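Local coordinates for acyl-CoA Binding Protein (Moniliophthora perniciosa, PDB 3FP5), which probably binds medium- and long-chain acyl-CoA esters and carries them within the cell for fatty acid metabolism, as other acyl-CoA binding proteins do, at residues A[2-5]-A[6-9]; A[31-34]-A[35-39]. One frame throughout, in Å; residues are numbered along the deposited sequence.

Contact 1 (A[2-5]-A[6-9]); sequences HMSK and AKFD. With ZN (zinc ion), chain B.
Ser4 and Lys7 meet at the N-cap of helix 5-17, the first helix of the all-helical acyl-CoA binding protein fold. Of the hydrogen bonds, the capping one runs from Lys7 N to Ser4 OG at 3.0 Å, and it gives this first-turn amide a side-chain acceptor. At chi1 70° the hydroxyl of Ser4 is turned back over the first turn, where OG meets Lys7 N. Phe8 N to Ser4 O (3.1 Å) and Asp9 N to Lys5 O (2.8 Å) then open the regular helical ladder.

The charged pair lies one turn along: Lys5 NZ reaches Asp9 OD2 at 2.8 Å, on the syn lone pair of that oxygen. The lysine chain is extended as far as CE and bends at its last torsion (chi4 -71°), bringing NZ round to the carboxylate. With an alanine in place of Asp9, the Lys5 ammonium is likely to lose this mate and its long chain to swing more freely.

Apolar contact is made by Met3, whose SD rests 3.7 Å from Lys7 CB, the two side chains crossing at about a right angle. The Lys7 ammonium is taken up by the C-terminal carbonyls of Ile103, Glu104 and Ala106. Ahead of the cap, His2 and Glu74 share a zinc ion with two waters; His2 ND1 is 2.1 Å from the metal.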
ATOM      1  N   HIS A   2       9.137 -11.345  -8.963  1.00 28.88           N
ATOM      2  CA  HIS A   2       7.923 -11.141  -9.737  1.00 22.78           C
ATOM      3  C   HIS A   2       6.702 -10.943  -8.840  1.00 23.94           C
ATOM      4  O   HIS A   2       6.476 -11.711  -7.907  1.00 25.77           O
ATOM      5  CB  HIS A   2       7.695 -12.344 -10.652  1.00 21.74           C
ATOM      6  CG  HIS A   2       6.393 -12.316 -11.395  1.00 25.81           C
ATOM      7  ND1 HIS A   2       6.193 -11.540 -12.517  1.00 19.88           N
ATOM      8  CD2 HIS A   2       5.237 -12.990 -11.194  1.00 28.06           C
ATOM      9  CE1 HIS A   2       4.962 -11.725 -12.965  1.00 26.44           C
ATOM     10  NE2 HIS A   2       4.363 -12.603 -12.182  1.00 29.11           N
ATOM     11  N   MET A   3       5.923  -9.909  -9.130  1.00 17.31           N
ATOM     12  CA  MET A   3       4.618  -9.749  -8.495  1.00 15.85           C
ATOM     13  C   MET A   3       3.613  -9.382  -9.573  1.00 16.99           C
ATOM     14  O   MET A   3       3.853  -8.472 -10.362  1.00 16.44           O
ATOM     15  CB  MET A   3       4.655  -8.662  -7.420  1.00 16.18           C
ATOM     16  CG  MET A   3       3.336  -8.516  -6.656  1.00 12.58           C
ATOM     17  SD  MET A   3       2.895 -10.022  -5.767  1.00 16.34           S
ATOM     18  CE  MET A   3       4.177 -10.099  -4.526  1.00 16.78           C
ATOM     19  N   SER A   4       2.487 -10.087  -9.597  1.00 16.39           N
ATOM     20  CA  SER A   4       1.447  -9.847 -10.592  1.00 15.17           C
ATOM     21  C   SER A   4       0.542  -8.675 -10.234  1.00 14.02           C
ATOM     22  O   SER A   4       0.324  -8.374  -9.056  1.00 14.54           O
ATOM     23  CB  SER A   4       0.581 -11.096 -10.760  1.00 14.47           C
ATOM     24  OG  SER A   4      -0.213 -11.320  -9.597  1.00 14.40           O
ATOM     25  N   LYS A   5      -0.011  -8.032 -11.257  1.00 14.51           N
ATOM     26  CA  LYS A   5      -1.000  -6.988 -11.030  1.00 14.23           C
ATOM     27  C   LYS A   5      -2.183  -7.563 -10.247  1.00 12.81           C
ATOM     28  O   LYS A   5      -2.761  -6.875  -9.420  1.00 13.24           O
ATOM     29  CB  LYS A   5      -1.499  -6.397 -12.345  1.00 15.16           C
ATOM     30  CG  LYS A   5      -2.443  -5.210 -12.165  1.00 16.76           C
ATOM     31  CD  LYS A   5      -2.848  -4.635 -13.508  1.00 21.19           C
ATOM     32  CE  LYS A   5      -3.734  -3.413 -13.347  1.00 26.56           C
ATOM     33  NZ  LYS A   5      -5.102  -3.755 -12.860  1.00 26.01           N
ATOM     34  N   ALA A   6      -2.527  -8.821 -10.509  1.00 12.85           N
ATOM     35  CA  ALA A   6      -3.675  -9.441  -9.839  1.00 14.03           C
ATOM     36  C   ALA A   6      -3.476  -9.496  -8.326  1.00 12.53           C
ATOM     37  O   ALA A   6      -4.406  -9.214  -7.548  1.00 12.66           O
ATOM     38  CB  ALA A   6      -3.923 -10.841 -10.393  1.00 14.49           C
ATOM     39  N   LYS A   7      -2.274  -9.874  -7.896  1.00 10.93           N
ATOM     40  CA  LYS A   7      -2.017  -9.927  -6.460  1.00 12.13           C
ATOM     41  C   LYS A   7      -2.005  -8.516  -5.851  1.00 10.68           C
ATOM     42  O   LYS A   7      -2.508  -8.294  -4.741  1.00 11.38           O
ATOM     43  CB  LYS A   7      -0.724 -10.678  -6.153  1.00 12.68           C
ATOM     44  CG  LYS A   7      -0.872 -12.199  -6.288  1.00 14.37           C
ATOM     45  CD  LYS A   7       0.385 -12.902  -5.833  1.00 17.79           C
ATOM     46  CE  LYS A   7       0.365 -14.375  -6.220  1.00 18.87           C
ATOM     47  NZ  LYS A   7      -0.771 -15.116  -5.600  1.00 20.84           N
ATOM     48  N   PHE A   8      -1.440  -7.557  -6.578  1.00 10.15           N
ATOM     49  CA  PHE A   8      -1.530  -6.157  -6.164  1.00 10.04           C
ATOM     50  C   PHE A   8      -2.988  -5.721  -6.018  1.00 11.40           C
ATOM     51  O   PHE A   8      -3.366  -5.132  -5.007  1.00 11.17           O
ATOM     52  CB  PHE A   8      -0.806  -5.262  -7.177  1.00  8.91           C
ATOM     53  CG  PHE A   8      -1.047  -3.790  -6.973  1.00  9.15           C
ATOM     54  CD1 PHE A   8      -0.424  -3.112  -5.934  1.00  9.48           C
ATOM     55  CD2 PHE A   8      -1.918  -3.090  -7.808  1.00 10.94           C
ATOM     56  CE1 PHE A   8      -0.641  -1.738  -5.738  1.00 13.42           C
ATOM     57  CE2 PHE A   8      -2.157  -1.714  -7.618  1.00 11.55           C
ATOM     58  CZ  PHE A   8      -1.512  -1.037  -6.588  1.00 11.58           C
ATOM     59  N   ASP A   9      -3.814  -6.016  -7.017  1.00 10.25           N
ATOM     60  CA  ASP A   9      -5.206  -5.564  -6.978  1.00 10.65           C
ATOM     61  C   ASP A   9      -5.953  -6.205  -5.791  1.00 10.39           C
ATOM     62  O   ASP A   9      -6.749  -5.548  -5.117  1.00 11.88           O
ATOM     63  CB  ASP A   9      -5.909  -5.856  -8.306  1.00 14.30           C
ATOM     64  CG  ASP A   9      -5.399  -4.973  -9.455  1.00 16.58           C
ATOM     65  OD1 ASP A   9      -4.766  -3.938  -9.188  1.00 17.02           O
ATOM     66  OD2 ASP A   9      -5.660  -5.308 -10.620  1.00 21.41           O
TER
HETATM   67 ZN    ZN B 107       7.600 -10.053 -13.148  1.00 23.16          ZN
HETATM   68  O   HOH W   1       5.801  -8.939 -13.253  1.00 20.74           O
HETATM   69  O   HOH W   2       9.648 -10.586 -12.578  1.00 23.09           O

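Contact 2 (A[31-34]-A[35-39]); sequences QLYF and YKYFK
Tyr33 and Tyr37, one turn apart on helix 28-42 of the acyl-CoA binding protein fold, form a T-shaped (edge-to-face) pair. The edge of the Tyr37 ring is directed at a face of Tyr33, with centroids 5.0 Å apart and planes at 61°. Tyr37 CE2 lies 3.5 Å from Tyr33 CZ, and Tyr37 CD2 comes equally near Tyr33 CE2; CE2 of Tyr37 stands over the rim of the Tyr33 ring rather than its middle. The first torsions differ: Tyr33 has CG anti to the backbone N (chi1 -171°), Tyr37 anti to the carbonyl carbon (chi1 -75°), and the two rings converge across the turn.

Lys36 lies beside the pair. Its CG sits over one face of Tyr37, offset toward the rim, and its extended chain carries NZ to 3.8 Å from Tyr33 CD1, an oblique approach. Lys83 of helix 73-91 makes a cation-pi contact with Tyr33.

Beneath the side chains, four successive i to i+4 backbone bonds set the spacing. Tyr37 N to Tyr33 O is long at 3.3 Å, while Tyr35 N to Gln31 O and Phe38 N to Phe34 O are both 2.8 Å. Phe34 is buried and packs on Val15, Tyr80 and Ile87; Phe38, partly exposed, meets Phe8 and Val12 of helix 5-17. These contacts tie the helix to helices 5-17 and 73-91. Toward helix 56-66, Tyr35 reaches Lys61, and Lys39 CG lies 3.5 Å above one face of the Tyr35 ring.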
ATOM      1  N   GLN A  31       0.314   3.417   6.308  1.00 18.03           N
ATOM      2  CA  GLN A  31      -0.665   3.917   5.353  1.00 14.85           C
ATOM      3  C   GLN A  31       0.009   4.814   4.309  1.00 15.04           C
ATOM      4  O   GLN A  31      -0.337   4.775   3.131  1.00 15.87           O
ATOM      5  CB  GLN A  31      -1.793   4.661   6.065  1.00 18.40           C
ATOM      6  CG  GLN A  31      -2.719   3.745   6.863  1.00 20.54           C
ATOM      7  CD  GLN A  31      -3.643   2.913   5.979  1.00 26.16           C
ATOM      8  OE1 GLN A  31      -3.558   2.953   4.748  1.00 27.85           O
ATOM      9  NE2 GLN A  31      -4.540   2.159   6.608  1.00 26.93           N
ATOM     10  N   LEU A  32       0.976   5.614   4.747  1.00 17.27           N
ATOM     11  CA  LEU A  32       1.764   6.408   3.808  1.00 17.06           C
ATOM     12  C   LEU A  32       2.544   5.488   2.862  1.00 16.39           C
ATOM     13  O   LEU A  32       2.695   5.779   1.678  1.00 15.12           O
ATOM     14  CB  LEU A  32       2.716   7.335   4.560  1.00 19.50           C
ATOM     15  CG  LEU A  32       2.038   8.593   5.106  1.00 24.87           C
ATOM     16  CD1 LEU A  32       2.976   9.338   6.034  1.00 29.16           C
ATOM     17  CD2 LEU A  32       1.560   9.496   3.971  1.00 25.45           C
ATOM     18  N   TYR A  33       3.026   4.369   3.394  1.00 15.47           N
ATOM     19  CA  TYR A  33       3.776   3.406   2.594  1.00 16.82           C
ATOM     20  C   TYR A  33       2.864   2.787   1.533  1.00 12.49           C
ATOM     21  O   TYR A  33       3.221   2.685   0.352  1.00 12.98           O
ATOM     22  CB  TYR A  33       4.364   2.338   3.519  1.00 12.79           C
ATOM     23  CG  TYR A  33       5.344   1.386   2.881  1.00 14.96           C
ATOM     24  CD1 TYR A  33       6.719   1.502   3.110  1.00 16.61           C
ATOM     25  CD2 TYR A  33       4.896   0.349   2.069  1.00 11.46           C
ATOM     26  CE1 TYR A  33       7.616   0.601   2.542  1.00 16.50           C
ATOM     27  CE2 TYR A  33       5.781  -0.543   1.495  1.00 12.96           C
ATOM     28  CZ  TYR A  33       7.139  -0.415   1.731  1.00 14.53           C
ATOM     29  OH  TYR A  33       8.010  -1.324   1.153  1.00 15.13           O
ATOM     30  N   PHE A  34       1.674   2.370   1.954  1.00 12.21           N
ATOM     31  CA  PHE A  34       0.683   1.875   1.007  1.00 12.50           C
ATOM     32  C   PHE A  34       0.335   2.941  -0.030  1.00 14.65           C
ATOM     33  O   PHE A  34       0.207   2.641  -1.218  1.00 11.48           O
ATOM     34  CB  PHE A  34      -0.600   1.448   1.727  1.00 12.45           C
ATOM     35  CG  PHE A  34      -0.514   0.095   2.400  1.00 11.49           C
ATOM     36  CD1 PHE A  34      -0.063  -1.023   1.706  1.00 11.49           C
ATOM     37  CD2 PHE A  34      -0.935  -0.059   3.715  1.00 11.59           C
ATOM     38  CE1 PHE A  34      -0.007  -2.273   2.334  1.00 12.18           C
ATOM     39  CE2 PHE A  34      -0.889  -1.304   4.346  1.00 14.04           C
ATOM     40  CZ  PHE A  34      -0.421  -2.406   3.650  1.00 18.08           C
ATOM     41  N   TYR A  35       0.173   4.185   0.421  1.00 14.06           N
ATOM     42  CA  TYR A  35      -0.211   5.267  -0.483  1.00 12.64           C
ATOM     43  C   TYR A  35       0.823   5.444  -1.585  1.00 11.94           C
ATOM     44  O   TYR A  35       0.481   5.490  -2.775  1.00 12.52           O
ATOM     45  CB  TYR A  35      -0.376   6.605   0.255  1.00 11.55           C
ATOM     46  CG  TYR A  35      -0.744   7.733  -0.693  1.00 11.24           C
ATOM     47  CD1 TYR A  35      -2.049   7.885  -1.137  1.00 14.64           C
ATOM     48  CD2 TYR A  35       0.224   8.608  -1.192  1.00 13.84           C
ATOM     49  CE1 TYR A  35      -2.395   8.896  -2.020  1.00 17.08           C
ATOM     50  CE2 TYR A  35      -0.111   9.622  -2.074  1.00 14.22           C
ATOM     51  CZ  TYR A  35      -1.422   9.762  -2.485  1.00 16.42           C
ATOM     52  OH  TYR A  35      -1.769  10.757  -3.367  1.00 18.86           O
ATOM     53  N   LYS A  36       2.088   5.541  -1.185  1.00 11.17           N
ATOM     54  CA  LYS A  36       3.124   5.902  -2.139  1.00 10.61           C
ATOM     55  C   LYS A  36       3.257   4.812  -3.206  1.00 12.87           C
ATOM     56  O   LYS A  36       3.376   5.114  -4.397  1.00 14.01           O
ATOM     57  CB  LYS A  36       4.463   6.218  -1.443  1.00 12.14           C
ATOM     58  CG  LYS A  36       5.250   5.016  -0.931  1.00 13.97           C
ATOM     59  CD  LYS A  36       6.348   5.464   0.031  1.00 13.71           C
ATOM     60  CE  LYS A  36       7.211   4.292   0.475  1.00 16.85           C
ATOM     61  NZ  LYS A  36       8.128   4.649   1.595  1.00 20.81           N
ATOM     62  N   TYR A  37       3.177   3.550  -2.793  1.00 10.96           N
ATOM     63  CA  TYR A  37       3.283   2.472  -3.775  1.00  9.77           C
ATOM     64  C   TYR A  37       1.990   2.261  -4.558  1.00 11.41           C
ATOM     65  O   TYR A  37       2.025   1.816  -5.707  1.00 12.05           O
ATOM     66  CB  TYR A  37       3.817   1.174  -3.153  1.00 15.11           C
ATOM     67  CG  TYR A  37       5.300   1.268  -2.885  1.00 10.64           C
ATOM     68  CD1 TYR A  37       6.198   1.487  -3.932  1.00  9.39           C
ATOM     69  CD2 TYR A  37       5.807   1.177  -1.590  1.00 13.92           C
ATOM     70  CE1 TYR A  37       7.553   1.578  -3.700  1.00 11.43           C
ATOM     71  CE2 TYR A  37       7.169   1.290  -1.349  1.00 16.00           C
ATOM     72  CZ  TYR A  37       8.038   1.492  -2.415  1.00 15.50           C
ATOM     73  OH  TYR A  37       9.394   1.604  -2.202  1.00 16.35           O
ATOM     74  N   PHE A  38       0.845   2.581  -3.947  1.00 12.10           N
ATOM     75  CA  PHE A  38      -0.395   2.556  -4.701  1.00 10.49           C
ATOM     76  C   PHE A  38      -0.340   3.530  -5.885  1.00 10.54           C
ATOM     77  O   PHE A  38      -0.655   3.157  -7.010  1.00 10.86           O
ATOM     78  CB  PHE A  38      -1.610   2.857  -3.826  1.00 11.10           C
ATOM     79  CG  PHE A  38      -2.882   2.973  -4.617  1.00 11.21           C
ATOM     80  CD1 PHE A  38      -3.585   1.836  -4.997  1.00 12.96           C
ATOM     81  CD2 PHE A  38      -3.360   4.218  -5.008  1.00 14.69           C
ATOM     82  CE1 PHE A  38      -4.754   1.940  -5.736  1.00 15.72           C
ATOM     83  CE2 PHE A  38      -4.524   4.329  -5.752  1.00 17.79           C
ATOM     84  CZ  PHE A  38      -5.224   3.194  -6.120  1.00 15.27           C
ATOM     85  N   LYS A  39       0.059   4.773  -5.624  1.00 12.42           N
ATOM     86  CA  LYS A  39       0.186   5.751  -6.697  1.00 15.34           C
ATOM     87  C   LYS A  39       1.238   5.310  -7.710  1.00 12.23           C
ATOM     88  O   LYS A  39       1.002   5.345  -8.914  1.00 12.87           O
ATOM     89  CB  LYS A  39       0.517   7.130  -6.129  1.00 12.66           C
ATOM     90  CG  LYS A  39      -0.521   7.620  -5.154  1.00 12.43           C
ATOM     91  CD  LYS A  39      -1.872   7.779  -5.842  1.00 14.26           C
ATOM     92  CE  LYS A  39      -1.838   8.904  -6.858  1.00 18.84           C
ATOM     93  NZ  LYS A  39      -3.226   9.281  -7.282  1.00 22.55           N
TER

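Overall arrangement
Contact 1 lies at the outer start of helix 5-17, its centre about 12 Å from that of the chain, whereas contact 2 sits mid-helix on 28-42, about 4 Å from the same point. Both are nevertheless largely surface contacts, each with one buried residue, Phe8 and Phe34 respectively. Their chemistry follows their place: capping, a salt bridge and a nearby metal where the chain begins, against paired aromatic rings and an unbroken backbone ladder within a helix. The two consecutive helices meet directly through Phe8 CZ and Phe38 CD1, 3.9 Å apart. Helix 73-91 is common to both, since Tyr80 meets Phe8 of contact 1 and Phe34 of contact 2.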